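Local coordinates for protein ulvan Lyase-PL25 (Pseudoalteromonas sp. PLSV, PDB 5UAM) that degrades ulvan, the sulfated cell-wall polysaccharide of green seaweeds, as a polysaccharide lyase of family 25 built on a beta-propeller fold, at residues T159-N165 against L177-G182; Y237-W243 against H254-D260; H318-G324 against K335-R341; N410-S416 against M428-V434. All coordinates share one frame; numbering follows the deposited sequence. Where two conformers were deposited one is given.

Interaction 1: T159-N165 against L177-G182; sequences TPFGTYN and LFFRHG. With PO4 (phosphate ion), chain E.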
# COMPACT_ATOMS: atom_id res chain seq x y z
N THR A 159 -14.39 -11.96 -0.82
CA THR A 159 -14.03 -12.98 -1.79
C THR A 159 -12.61 -13.49 -1.52
O THR A 159 -11.72 -12.70 -1.17
CB THR A 159 -14.14 -12.48 -3.24
OG1 THR A 159 -13.72 -13.55 -4.10
CG2 THR A 159 -13.28 -11.23 -3.52
N PRO A 160 -12.36 -14.79 -1.68
CA PRO A 160 -10.98 -15.27 -1.52
C PRO A 160 -10.06 -14.81 -2.63
O PRO A 160 -8.83 -14.86 -2.46
CB PRO A 160 -11.13 -16.79 -1.54
CG PRO A 160 -12.41 -17.02 -2.31
CD PRO A 160 -13.30 -15.89 -1.91
N PHE A 161 -10.62 -14.38 -3.76
CA PHE A 161 -9.82 -13.98 -4.93
C PHE A 161 -9.46 -12.51 -4.75
O PHE A 161 -10.10 -11.61 -5.30
CB PHE A 161 -10.63 -14.18 -6.21
CG PHE A 161 -11.13 -15.56 -6.38
CD1 PHE A 161 -10.25 -16.60 -6.55
CD2 PHE A 161 -12.49 -15.83 -6.34
CE1 PHE A 161 -10.71 -17.89 -6.69
CE2 PHE A 161 -12.95 -17.11 -6.48
CZ PHE A 161 -12.06 -18.15 -6.66
N GLY A 162 -8.42 -12.27 -3.98
CA GLY A 162 -8.00 -10.91 -3.68
C GLY A 162 -6.50 -10.79 -3.47
O GLY A 162 -5.85 -11.69 -2.94
N THR A 163 -5.94 -9.67 -3.93
CA THR A 163 -4.58 -9.24 -3.64
C THR A 163 -4.64 -7.73 -3.42
O THR A 163 -5.40 -7.03 -4.10
CB THR A 163 -3.60 -9.45 -4.85
OG1 THR A 163 -3.74 -10.75 -5.46
CG2 THR A 163 -2.15 -9.31 -4.40
N TYR A 164 -3.80 -7.22 -2.53
CA TYR A 164 -3.56 -5.78 -2.36
C TYR A 164 -4.69 -5.04 -1.64
O TYR A 164 -5.26 -4.06 -2.15
CB TYR A 164 -3.21 -5.09 -3.68
CG TYR A 164 -2.01 -5.62 -4.40
CD1 TYR A 164 -0.77 -5.65 -3.79
CD2 TYR A 164 -2.10 -6.09 -5.70
CE1 TYR A 164 0.33 -6.09 -4.47
CE2 TYR A 164 -1.02 -6.54 -6.38
CZ TYR A 164 0.19 -6.55 -5.77
OH TYR A 164 1.29 -6.99 -6.46
N ASN A 165 -4.97 -5.47 -0.41
CA ASN A 165 -6.07 -4.93 0.37
C ASN A 165 -5.81 -3.50 0.82
O ASN A 165 -4.76 -3.19 1.39
CB ASN A 165 -6.27 -5.75 1.63
CG ASN A 165 -6.66 -7.15 1.34
OD1 ASN A 165 -7.58 -7.40 0.57
ND2 ASN A 165 -5.99 -8.09 2.00
N LEU A 177 -13.44 -1.99 1.03
CA LEU A 177 -12.21 -2.74 0.86
C LEU A 177 -11.91 -2.79 -0.63
O LEU A 177 -12.71 -3.34 -1.40
CB LEU A 177 -12.32 -4.17 1.40
CG LEU A 177 -11.00 -4.95 1.37
CD1 LEU A 177 -10.04 -4.40 2.41
CD2 LEU A 177 -11.28 -6.44 1.63
N PHE A 178 -10.80 -2.19 -1.03
CA PHE A 178 -10.35 -2.16 -2.42
C PHE A 178 -9.25 -3.20 -2.60
O PHE A 178 -8.40 -3.38 -1.73
CB PHE A 178 -9.78 -0.78 -2.76
CG PHE A 178 -10.80 0.30 -2.77
CD1 PHE A 178 -11.19 0.88 -1.59
CD2 PHE A 178 -11.37 0.72 -3.95
CE1 PHE A 178 -12.12 1.86 -1.56
CE2 PHE A 178 -12.37 1.71 -3.93
CZ PHE A 178 -12.72 2.26 -2.72
N PHE A 179 -9.28 -3.91 -3.72
CA PHE A 179 -8.30 -4.95 -4.00
C PHE A 179 -8.41 -5.36 -5.46
O PHE A 179 -9.38 -5.04 -6.16
CB PHE A 179 -8.49 -6.18 -3.09
CG PHE A 179 -9.87 -6.76 -3.13
CD1 PHE A 179 -10.89 -6.27 -2.32
CD2 PHE A 179 -10.16 -7.84 -3.95
CE1 PHE A 179 -12.16 -6.80 -2.36
CE2 PHE A 179 -11.43 -8.38 -3.99
CZ PHE A 179 -12.44 -7.87 -3.18
N ARG A 180 -7.38 -6.08 -5.92
CA ARG A 180 -7.43 -6.76 -7.21
C ARG A 180 -8.13 -8.10 -7.05
O ARG A 180 -7.76 -8.89 -6.18
CB ARG A 180 -6.01 -6.96 -7.72
CG ARG A 180 -5.93 -7.58 -9.12
CD ARG A 180 -4.52 -7.76 -9.63
NE ARG A 180 -3.80 -8.77 -8.85
CZ ARG A 180 -2.48 -8.92 -8.87
NH1 ARG A 180 -1.72 -8.14 -9.63
NH2 ARG A 180 -1.93 -9.85 -8.10
N HIS A 181 -9.14 -8.35 -7.87
CA HIS A 181 -10.00 -9.53 -7.71
C HIS A 181 -9.39 -10.76 -8.40
O HIS A 181 -9.95 -11.36 -9.32
CB HIS A 181 -11.40 -9.23 -8.22
CG HIS A 181 -12.48 -10.18 -7.79
ND1 HIS A 181 -12.54 -11.49 -8.21
CD2 HIS A 181 -13.62 -9.97 -7.07
CE1 HIS A 181 -13.64 -12.06 -7.74
NE2 HIS A 181 -14.30 -11.16 -7.03
N GLY A 182 -8.17 -11.10 -7.95
CA GLY A 182 -7.43 -12.22 -8.50
C GLY A 182 -5.98 -11.89 -8.72
O GLY A 182 -5.44 -11.03 -8.01
P PO4 E . 1.85 -9.45 -8.63
O1 PO4 E . 2.61 -10.12 -9.76
O2 PO4 E . 1.09 -8.29 -9.14
O3 PO4 E . 2.91 -8.99 -7.66
O4 PO4 E . 0.90 -10.48 -8.04

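Interaction 2: Y237-W243 against H254-D260; sequences YDYHVCW and HTTERHD. With ZN (zinc ion), chain D; EDO (1,2-ethanediol), chain M; EDO (1,2-ethanediol), chain H.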
# COMPACT_ATOMS: atom_id res chain seq x y z
N TYR A 237 -3.34 5.15 -10.09
CA TYR A 237 -3.09 3.82 -10.61
C TYR A 237 -2.13 3.89 -11.79
O TYR A 237 -2.05 4.89 -12.48
CB TYR A 237 -4.38 3.10 -11.02
CG TYR A 237 -5.39 3.85 -11.87
CD1 TYR A 237 -6.24 4.80 -11.32
CD2 TYR A 237 -5.58 3.51 -13.20
CE1 TYR A 237 -7.21 5.41 -12.07
CE2 TYR A 237 -6.54 4.11 -13.96
CZ TYR A 237 -7.37 5.06 -13.40
OH TYR A 237 -8.36 5.65 -14.17
N ASP A 238 -1.37 2.81 -11.98
CA ASP A 238 -0.57 2.64 -13.19
C ASP A 238 -1.06 1.43 -13.97
O ASP A 238 -1.84 0.60 -13.48
CB ASP A 238 0.96 2.64 -12.96
CG ASP A 238 1.49 1.46 -12.13
OD1 ASP A 238 0.77 0.88 -11.30
OD2 ASP A 238 2.70 1.14 -12.29
N TYR A 239 -0.63 1.37 -15.23
CA TYR A 239 -1.07 0.35 -16.17
C TYR A 239 0.01 -0.70 -16.38
O TYR A 239 1.17 -0.36 -16.63
CB TYR A 239 -1.43 1.00 -17.50
CG TYR A 239 -1.79 0.01 -18.59
CD1 TYR A 239 -3.04 -0.56 -18.64
CD2 TYR A 239 -0.88 -0.32 -19.58
CE1 TYR A 239 -3.38 -1.45 -19.63
CE2 TYR A 239 -1.21 -1.22 -20.59
CZ TYR A 239 -2.47 -1.78 -20.61
OH TYR A 239 -2.79 -2.66 -21.61
N HIS A 240 -0.38 -1.97 -16.30
CA HIS A 240 0.49 -3.10 -16.56
C HIS A 240 0.16 -3.68 -17.94
O HIS A 240 -0.98 -4.09 -18.20
CB HIS A 240 0.31 -4.14 -15.45
CG HIS A 240 0.96 -5.47 -15.72
ND1 HIS A 240 2.26 -5.59 -16.15
CD2 HIS A 240 0.48 -6.73 -15.59
CE1 HIS A 240 2.56 -6.87 -16.29
NE2 HIS A 240 1.50 -7.58 -15.95
N VAL A 241 1.16 -3.67 -18.83
CA VAL A 241 1.08 -4.38 -20.11
C VAL A 241 1.33 -5.84 -19.78
O VAL A 241 2.47 -6.25 -19.57
CB VAL A 241 2.13 -3.88 -21.11
CG1 VAL A 241 1.85 -4.48 -22.49
CG2 VAL A 241 2.23 -2.35 -21.14
N CYS A 242 0.27 -6.64 -19.73
CA CYS A 242 0.39 -8.02 -19.27
C CYS A 242 0.52 -8.91 -20.51
O CYS A 242 -0.47 -9.38 -21.09
CB CYS A 242 -0.79 -8.39 -18.38
SG CYS A 242 -0.57 -10.00 -17.60
N TRP A 243 1.76 -9.16 -20.90
CA TRP A 243 2.06 -9.83 -22.16
C TRP A 243 1.77 -11.32 -22.09
O TRP A 243 2.03 -11.97 -21.07
CB TRP A 243 3.54 -9.65 -22.50
CG TRP A 243 3.94 -8.28 -22.94
CD1 TRP A 243 4.56 -7.31 -22.19
CD2 TRP A 243 3.75 -7.72 -24.24
NE1 TRP A 243 4.78 -6.19 -22.96
CE2 TRP A 243 4.28 -6.41 -24.22
CE3 TRP A 243 3.18 -8.19 -25.43
CZ2 TRP A 243 4.27 -5.58 -25.35
CZ3 TRP A 243 3.17 -7.36 -26.54
CH2 TRP A 243 3.70 -6.07 -26.48
N HIS A 254 6.33 -12.41 -20.81
CA HIS A 254 5.68 -11.72 -19.71
C HIS A 254 6.71 -11.12 -18.75
O HIS A 254 7.58 -11.83 -18.24
CB HIS A 254 4.74 -12.65 -18.95
CG HIS A 254 4.03 -11.95 -17.85
ND1 HIS A 254 4.54 -11.87 -16.57
CD2 HIS A 254 2.91 -11.19 -17.86
CE1 HIS A 254 3.73 -11.13 -15.83
NE2 HIS A 254 2.74 -10.70 -16.59
N THR A 255 6.59 -9.82 -18.50
CA THR A 255 7.47 -9.10 -17.58
C THR A 255 6.61 -8.31 -16.59
O THR A 255 5.38 -8.42 -16.58
CB THR A 255 8.34 -8.10 -18.35
OG1 THR A 255 7.48 -7.13 -18.95
CG2 THR A 255 9.21 -8.81 -19.42
N THR A 256 7.25 -7.47 -15.77
CA THR A 256 6.51 -6.56 -14.89
C THR A 256 6.27 -5.20 -15.53
O THR A 256 6.00 -4.23 -14.81
CB THR A 256 7.25 -6.36 -13.56
OG1 THR A 256 8.51 -5.75 -13.81
CG2 THR A 256 7.46 -7.68 -12.85
N GLU A 257 6.34 -5.10 -16.86
CA GLU A 257 6.21 -3.82 -17.55
C GLU A 257 4.96 -3.07 -17.12
O GLU A 257 3.84 -3.56 -17.28
CB GLU A 257 6.17 -4.06 -19.06
CG GLU A 257 6.18 -2.76 -19.85
CD GLU A 257 6.25 -2.95 -21.36
OE1 GLU A 257 6.55 -4.07 -21.83
OE2 GLU A 257 6.05 -1.94 -22.07
N ARG A 258 5.15 -1.86 -16.60
CA ARG A 258 4.07 -0.96 -16.23
C ARG A 258 4.47 0.43 -16.69
O ARG A 258 5.65 0.75 -16.75
CB ARG A 258 3.85 -0.94 -14.71
CG ARG A 258 3.43 -2.30 -14.14
CD ARG A 258 3.86 -2.51 -12.69
NE ARG A 258 3.22 -1.58 -11.76
CZ ARG A 258 3.06 -1.80 -10.46
NH1 ARG A 258 3.47 -2.92 -9.90
NH2 ARG A 258 2.43 -0.88 -9.73
N HIS A 259 3.47 1.26 -17.02
CA HIS A 259 3.74 2.63 -17.41
C HIS A 259 2.65 3.55 -16.89
O HIS A 259 1.52 3.13 -16.64
CB HIS A 259 3.75 2.82 -18.92
CG HIS A 259 4.69 1.93 -19.64
ND1 HIS A 259 6.06 2.11 -19.61
CD2 HIS A 259 4.47 0.85 -20.42
CE1 HIS A 259 6.63 1.15 -20.32
NE2 HIS A 259 5.69 0.38 -20.83
N ASP A 260 3.03 4.82 -16.79
CA ASP A 260 2.12 5.96 -16.64
C ASP A 260 1.46 6.01 -15.28
O ASP A 260 1.64 5.10 -14.45
CB ASP A 260 1.08 5.99 -17.78
CG ASP A 260 1.72 5.97 -19.16
OD1 ASP A 260 2.88 6.43 -19.32
OD2 ASP A 260 1.05 5.51 -20.12
ZN ZN D . 1.09 -9.58 -16.09
C1 EDO M . 1.90 -3.56 -6.07
O1 EDO M . 2.63 -3.87 -7.26
C2 EDO M . 2.00 -2.07 -5.87
O2 EDO M . 1.41 -1.34 -6.94
C1 EDO H . 8.52 -3.81 -9.88
O1 EDO H . 9.30 -2.71 -9.39
C2 EDO H . 7.84 -3.48 -11.22
O2 EDO H . 8.78 -3.49 -12.31
O HOH W 1 3.96 -8.37 -19.15

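Interaction 3: H318-G324 against K335-R341; sequences HIAINAG and KQTRHVR. With EDO (1,2-ethanediol), chain H.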
# COMPACT_ATOMS: atom_id res chain seq x y z
N HIS A 318 -2.24 15.33 -5.57
CA HIS A 318 -0.82 15.07 -5.72
C HIS A 318 -0.62 13.56 -5.76
O HIS A 318 -1.35 12.80 -5.10
CB HIS A 318 -0.07 15.63 -4.53
CG HIS A 318 -0.09 17.11 -4.44
ND1 HIS A 318 1.07 17.86 -4.45
CD2 HIS A 318 -1.11 17.99 -4.35
CE1 HIS A 318 0.75 19.14 -4.37
NE2 HIS A 318 -0.56 19.25 -4.30
N ILE A 319 0.38 13.13 -6.51
CA ILE A 319 0.63 11.72 -6.77
C ILE A 319 2.12 11.44 -6.62
O ILE A 319 2.96 12.17 -7.17
CB ILE A 319 0.17 11.34 -8.18
CG1 ILE A 319 -1.35 11.54 -8.33
CG2 ILE A 319 0.55 9.90 -8.52
CD1 ILE A 319 -1.85 11.34 -9.75
N ALA A 320 2.44 10.36 -5.90
CA ALA A 320 3.78 9.78 -5.91
C ALA A 320 3.76 8.60 -6.86
O ALA A 320 2.91 7.71 -6.74
CB ALA A 320 4.16 9.30 -4.51
N ILE A 321 4.68 8.60 -7.82
CA ILE A 321 4.80 7.52 -8.79
C ILE A 321 6.27 7.14 -8.87
O ILE A 321 7.13 8.01 -9.05
CB ILE A 321 4.24 7.93 -10.17
CG1 ILE A 321 4.35 6.80 -11.19
CG2 ILE A 321 4.88 9.21 -10.68
CD1 ILE A 321 3.56 5.55 -10.82
N ASN A 322 6.58 5.85 -8.75
CA ASN A 322 7.96 5.44 -8.95
C ASN A 322 8.16 5.04 -10.39
O ASN A 322 7.29 4.40 -10.99
CB ASN A 322 8.32 4.28 -8.02
CG ASN A 322 8.07 4.62 -6.57
OD1 ASN A 322 8.85 5.36 -5.96
ND2 ASN A 322 6.98 4.12 -6.03
N ALA A 323 9.31 5.39 -10.95
CA ALA A 323 9.60 5.01 -12.32
C ALA A 323 11.09 4.89 -12.51
O ALA A 323 11.88 5.52 -11.79
CB ALA A 323 9.02 6.03 -13.30
N GLY A 324 11.49 4.09 -13.49
CA GLY A 324 12.90 3.88 -13.75
C GLY A 324 13.13 3.33 -15.13
O GLY A 324 12.22 2.80 -15.78
N LYS A 335 13.84 1.84 -9.68
CA LYS A 335 12.88 2.90 -9.88
C LYS A 335 12.90 3.87 -8.71
O LYS A 335 13.04 3.46 -7.55
CB LYS A 335 11.47 2.31 -10.03
CG LYS A 335 11.37 1.30 -11.17
CD LYS A 335 10.05 0.56 -11.15
CE LYS A 335 10.02 -0.56 -12.16
NZ LYS A 335 10.94 -1.65 -11.77
N GLN A 336 12.76 5.15 -9.04
CA GLN A 336 12.82 6.25 -8.09
C GLN A 336 11.48 6.97 -8.00
O GLN A 336 10.81 7.17 -9.03
CB GLN A 336 13.86 7.27 -8.54
CG GLN A 336 15.24 6.69 -8.83
CD GLN A 336 15.32 5.96 -10.15
OE1 GLN A 336 14.87 6.46 -11.18
NE2 GLN A 336 15.95 4.80 -10.15
N THR A 337 11.11 7.40 -6.80
CA THR A 337 9.87 8.15 -6.61
C THR A 337 9.96 9.52 -7.27
O THR A 337 10.97 10.22 -7.15
CB THR A 337 9.61 8.38 -5.12
OG1 THR A 337 10.06 7.26 -4.36
CG2 THR A 337 8.13 8.60 -4.85
N ARG A 338 8.88 9.89 -7.96
CA ARG A 338 8.70 11.19 -8.58
C ARG A 338 7.36 11.78 -8.14
O ARG A 338 6.43 11.05 -7.78
CB ARG A 338 8.71 11.08 -10.10
CG ARG A 338 9.99 10.47 -10.64
CD ARG A 338 9.76 9.14 -11.34
NE ARG A 338 11.04 8.51 -11.65
CZ ARG A 338 11.79 8.79 -12.71
NH1 ARG A 338 11.41 9.71 -13.59
NH2 ARG A 338 12.94 8.17 -12.89
N HIS A 339 7.26 13.11 -8.17
CA HIS A 339 6.08 13.81 -7.67
C HIS A 339 5.33 14.46 -8.82
O HIS A 339 5.95 15.15 -9.65
CB HIS A 339 6.45 14.87 -6.64
CG HIS A 339 5.27 15.34 -5.87
ND1 HIS A 339 4.70 14.56 -4.88
CD2 HIS A 339 4.48 16.43 -5.99
CE1 HIS A 339 3.63 15.18 -4.41
NE2 HIS A 339 3.48 16.31 -5.05
N VAL A 340 4.00 14.26 -8.85
CA VAL A 340 3.11 14.81 -9.87
C VAL A 340 1.97 15.51 -9.15
O VAL A 340 1.55 15.07 -8.08
CB VAL A 340 2.57 13.65 -10.73
CG1 VAL A 340 1.40 14.09 -11.62
CG2 VAL A 340 3.70 13.04 -11.55
N ARG A 341 1.47 16.61 -9.72
CA ARG A 341 0.31 17.26 -9.10
C ARG A 341 -0.54 17.97 -10.14
O ARG A 341 -0.08 18.36 -11.22
CB ARG A 341 0.70 18.24 -8.00
CG ARG A 341 1.43 19.47 -8.51
CD ARG A 341 1.90 20.35 -7.37
NE ARG A 341 2.58 21.54 -7.87
CZ ARG A 341 1.98 22.70 -8.13
NH1 ARG A 341 0.68 22.85 -7.91
NH2 ARG A 341 2.68 23.73 -8.59
C1 EDO H . 8.52 -3.81 -9.88
O1 EDO H . 9.30 -2.71 -9.39
C2 EDO H . 7.84 -3.48 -11.22
O2 EDO H . 8.78 -3.49 -12.31

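Interaction 4: N410-S416 against M428-V434; sequences NASFAIS and MLVAEKV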
# COMPACT_ATOMS: atom_id res chain seq x y z
N ASN A 410 24.14 -1.97 6.44
CA ASN A 410 24.05 -3.36 6.01
C ASN A 410 22.61 -3.85 6.00
O ASN A 410 22.32 -4.97 6.41
CB ASN A 410 24.94 -4.26 6.86
CG ASN A 410 26.34 -3.73 6.97
OD1 ASN A 410 26.88 -3.54 8.08
ND2 ASN A 410 26.97 -3.51 5.82
N ALA A 411 21.71 -3.02 5.48
CA ALA A 411 20.29 -3.32 5.51
C ALA A 411 19.60 -2.55 4.40
O ALA A 411 20.19 -1.69 3.76
CB ALA A 411 19.69 -2.91 6.86
N SER A 412 18.33 -2.88 4.19
CA SER A 412 17.43 -2.07 3.38
C SER A 412 16.10 -2.01 4.10
O SER A 412 15.78 -2.88 4.91
CB SER A 412 17.24 -2.60 1.96
OG SER A 412 16.60 -3.86 1.96
N PHE A 413 15.33 -0.97 3.83
CA PHE A 413 14.07 -0.77 4.54
C PHE A 413 12.88 -1.07 3.65
O PHE A 413 12.84 -0.68 2.48
CB PHE A 413 13.90 0.68 5.03
CG PHE A 413 14.85 1.11 6.12
CD1 PHE A 413 15.32 0.21 7.07
CD2 PHE A 413 15.23 2.43 6.24
CE1 PHE A 413 16.17 0.61 8.09
CE2 PHE A 413 16.12 2.86 7.23
CZ PHE A 413 16.57 1.95 8.18
N ALA A 414 11.90 -1.73 4.22
CA ALA A 414 10.53 -1.73 3.72
C ALA A 414 9.74 -0.77 4.59
O ALA A 414 9.94 -0.75 5.81
CB ALA A 414 9.94 -3.14 3.82
N ILE A 415 8.84 -0.01 3.98
CA ILE A 415 8.07 1.00 4.71
C ILE A 415 6.58 0.85 4.45
O ILE A 415 6.14 0.34 3.42
CB ILE A 415 8.52 2.44 4.41
CG1 ILE A 415 8.50 2.74 2.91
CG2 ILE A 415 9.93 2.65 4.99
CD1 ILE A 415 8.60 4.24 2.61
N SER A 416 5.79 1.31 5.42
CA SER A 416 4.36 1.47 5.25
C SER A 416 4.04 2.85 4.67
O SER A 416 4.87 3.76 4.64
CB SER A 416 3.63 1.35 6.59
OG SER A 416 3.90 2.45 7.45
N MET A 428 5.09 6.37 10.69
CA MET A 428 5.38 5.37 9.67
C MET A 428 5.99 4.15 10.33
O MET A 428 6.71 4.28 11.33
CB MET A 428 6.32 5.96 8.60
CG MET A 428 6.64 5.02 7.45
SD MET A 428 7.70 5.79 6.19
CE MET A 428 6.51 6.71 5.21
N LEU A 429 5.72 3.00 9.74
CA LEU A 429 6.35 1.74 10.13
C LEU A 429 7.50 1.41 9.19
O LEU A 429 7.44 1.71 7.98
CB LEU A 429 5.32 0.62 10.11
CG LEU A 429 4.31 0.73 11.24
CD1 LEU A 429 3.03 0.01 10.94
CD2 LEU A 429 4.92 0.17 12.52
N VAL A 430 8.55 0.80 9.74
CA VAL A 430 9.77 0.50 9.00
C VAL A 430 10.21 -0.90 9.38
O VAL A 430 10.17 -1.27 10.56
CB VAL A 430 10.90 1.48 9.36
CG1 VAL A 430 12.06 1.37 8.35
CG2 VAL A 430 10.40 2.90 9.45
N ALA A 431 10.67 -1.67 8.39
CA ALA A 431 11.25 -2.99 8.61
C ALA A 431 12.70 -2.98 8.15
O ALA A 431 13.00 -2.60 7.02
CB ALA A 431 10.46 -4.05 7.83
N GLU A 432 13.60 -3.41 9.02
CA GLU A 432 15.03 -3.41 8.76
C GLU A 432 15.39 -4.77 8.15
O GLU A 432 15.72 -5.73 8.86
CB GLU A 432 15.80 -3.16 10.05
CG GLU A 432 17.31 -3.16 9.95
CD GLU A 432 17.97 -3.11 11.30
OE1 GLU A 432 17.28 -3.34 12.32
OE2 GLU A 432 19.17 -2.84 11.35
N LYS A 433 15.31 -4.87 6.83
CA LYS A 433 15.59 -6.12 6.14
C LYS A 433 17.09 -6.38 6.12
O LYS A 433 17.86 -5.59 5.55
CB LYS A 433 15.06 -6.05 4.72
CG LYS A 433 13.56 -5.84 4.65
CD LYS A 433 13.05 -6.01 3.25
CE LYS A 433 13.46 -4.86 2.36
NZ LYS A 433 12.91 -5.01 0.98
N VAL A 434 17.50 -7.49 6.72
CA VAL A 434 18.89 -7.92 6.72
C VAL A 434 18.93 -9.29 6.07
O VAL A 434 19.47 -9.46 4.98
CB VAL A 434 19.47 -7.92 8.14
CG1 VAL A 434 20.94 -8.32 8.13
CG2 VAL A 434 19.33 -6.55 8.73
O HOH W 2 18.92 -6.04 2.94

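Interaction 1: T159-N165 against L177-G182
Tyr164 and Arg180 run side by side with their flat groups 68° apart, so that ring atom CE2 of Tyr164 lies over one face of the Arg180 guanidinium, 3.7 Å from NH1. For the phenol ring, that same NH1 lies at the edge, whereas Thr163 CG2 covers one ring face. The pair illustrates how a beta-propeller builds its active site from loops at the blade ends: the loop before strand 165-169 returns alongside the end of strand 175-180. Tyr164 is probably the proton acceptor, and Arg180 probably contacts substrate. The edge of the guanidinium faces a phosphate ion, probably acquired in crystallisation, with NH1 donating to phosphate O2 (2.9 Å) and NH2 to O4 (2.9 Å). His99, His119, His184 and Tyr222 also bond to this ion, a setting consistent with a pocket made for an anionic sugar. A bend at chi3 (67°) turns the otherwise extended arginine toward the ion. At the backbone, Thr163 and Arg180 form an antiparallel hydrogen-bonded pair. Farther along, Thr159 CG2 presses on Phe179 CE2 at 3.4 Å, and the carbonyl oxygen of Phe161 rests over one face of the His181 ring. The guanidinium is steadied by its second shell: NH2 makes a weak bond to Thr163 OG1, which in turn donates to Gly182 O over 3.1 Å. Arg180 NE reaches the same Gly182 O at 2.9 Å, and the two donors arrive from opposite faces of its carbonyl plane.

Interaction 2: Y237-W243 against H254-D260
His240 NE2, Cys242 SG and His254 NE2 meet at a zinc ion, at 2.0, 2.3 and 2.1 Å, and His184 supplies the fourth ligand. The two imidazoles cross nearly at a right angle, and the metal, probably structural, joins the end of strand 232-243 to the loop before strand 258-267. In the second shell His240 ND1 donates to Glu257 O (2.8 Å), nearly in its own ring plane, which fixes the rotation of the ring. Trp243 O lies at the edge of the His254 ring. One water accepts from the backbone N of Trp243 and of Thr255 and donates to Val241 O. Glu257 reaches out with an extended chain: OE1 is met from above the carboxylate plane by Trp243 NE1 at 3.0 Å, while OE2 offers its anti lone pair to His259 NE2. Farther out, Arg258 grips Asp238 side-on, NE to OD2 at 2.8 Å and NH2 to OD1 at 2.9 Å; Thr304 also bonds to OD2. With its ND1 proton given to a carbonyl, His240 can offer NE2 as a neutral ligand, and the hydrogen bond probably makes it a somewhat stronger donor to zinc.

Interaction 3: H318-G324 against K335-R341
Arg338 lies across Ala323 in the two middle strands of a propeller blade, the antiparallel hairpin of strands 317-324 and 336-342, and its course shows how an arginine can bind its own hairpin. CB starts beside Ile321 O (3.6 Å), and CG still runs along that oxygen. The chain then bends at chi2 (116°), which carries CD to within 3.7 Å of Ala323 CB. That methyl lies over one face of the guanidinium, offset toward its rim. At the tip the group holds Gln336 side-on: NE donates to the backbone O of Gln336 at 3.0 Å and NH2 to its OE1 at 3.1 Å, both close to the guanidinium plane. NE also makes a weak bond to Ala323 O. Gln336 O is thus shared, because Ala323 N reaches it from the opposite face of its carbonyl plane. The amide that receives NH2 is itself tied down through NE2 to Arg359 O.

Ile321 CG2 and Val340 CG2 touch on the same face of the hairpin as Arg338. The other face is more polar. There Thr337 OG1 donates to Asn322 OD1 at 2.8 Å, nearly along the C=O axis, while Asn322 ND2 reaches back to Phe305 O in the neighbouring strand. His339 bonds through ND1 to Tyr375 of the next blade, and its NE2 is hydrogen-bonded to His318 ND1 at 2.9 Å, the rings rim to rim. Arg341 covers the His318 imidazole in a CH-pi contact, its CB 3.7 Å from the ring centroid and nearly over the centre.

Interaction 4: N410-S416 against M428-V434
Phe413 and Val430 meet through two complementary torsions: Phe413 CG stands beside its backbone N (chi1 -68°), and Val430 CG1 lies opposite its own backbone N (chi1 -167°). The methyl CG1 is thereby set over one face of the phenyl ring, 3.9 Å from its centroid, in a CH-pi contact. Phe413 and Val430 lie diagonally on one face of the antiparallel strands 412-415 and 428-433, each in a non-hydrogen-bonded pair, with Glu432 and Ile415 respectively, and Leu387 and Leu406 of the preceding blade pack against both. Ile415 continues the apolar surface, its CB 3.9 Å from the sulfur of Met428. The opposite face of the pair carries Ala414 and Ala431, whose CB atoms approach to 4.1 Å.

At one end Ser416 changes the pairing. Its N donates to Leu429 O (3.1 Å), but the return bond comes from Leu429 N to the hydroxyl OG at 3.0 Å; a chi1 of 69° brings OG there. At the other end, a water donates to Lys433 O, and Lys433 NZ, in the conformer described, bonds to Asn36, which probably contacts substrate. The chemistry is therefore divided: a largely apolar face, lined by Phe413, Ile415 and Val430, joins this blade to its predecessor, regular backbone bonds hold the strands, and a serine hydroxyl accepts from the Leu429 amide in place of a main-chain carbonyl.

Overall arrangement
Each contact closes a short stretch of chain of its own, with 10 or 11 residues between its segments; they follow in series, and none nests in or crosses another. Interaction 1 comes first, on the pocket side of the fold. Interaction 2 follows on the same extended sheet, about 18 Å away between centres, and His184, just past 177-182, completes its zinc site. Interaction 3 closes the hairpin of the next blade and touches interaction 2 where Asp260 O packs on Ile321 CD1; one ethanediol bridges Thr256 and Lys335. Interaction 4 lies in the last blade, whose outermost strand, 30-33, comes from the N terminus and shuts the propeller ring.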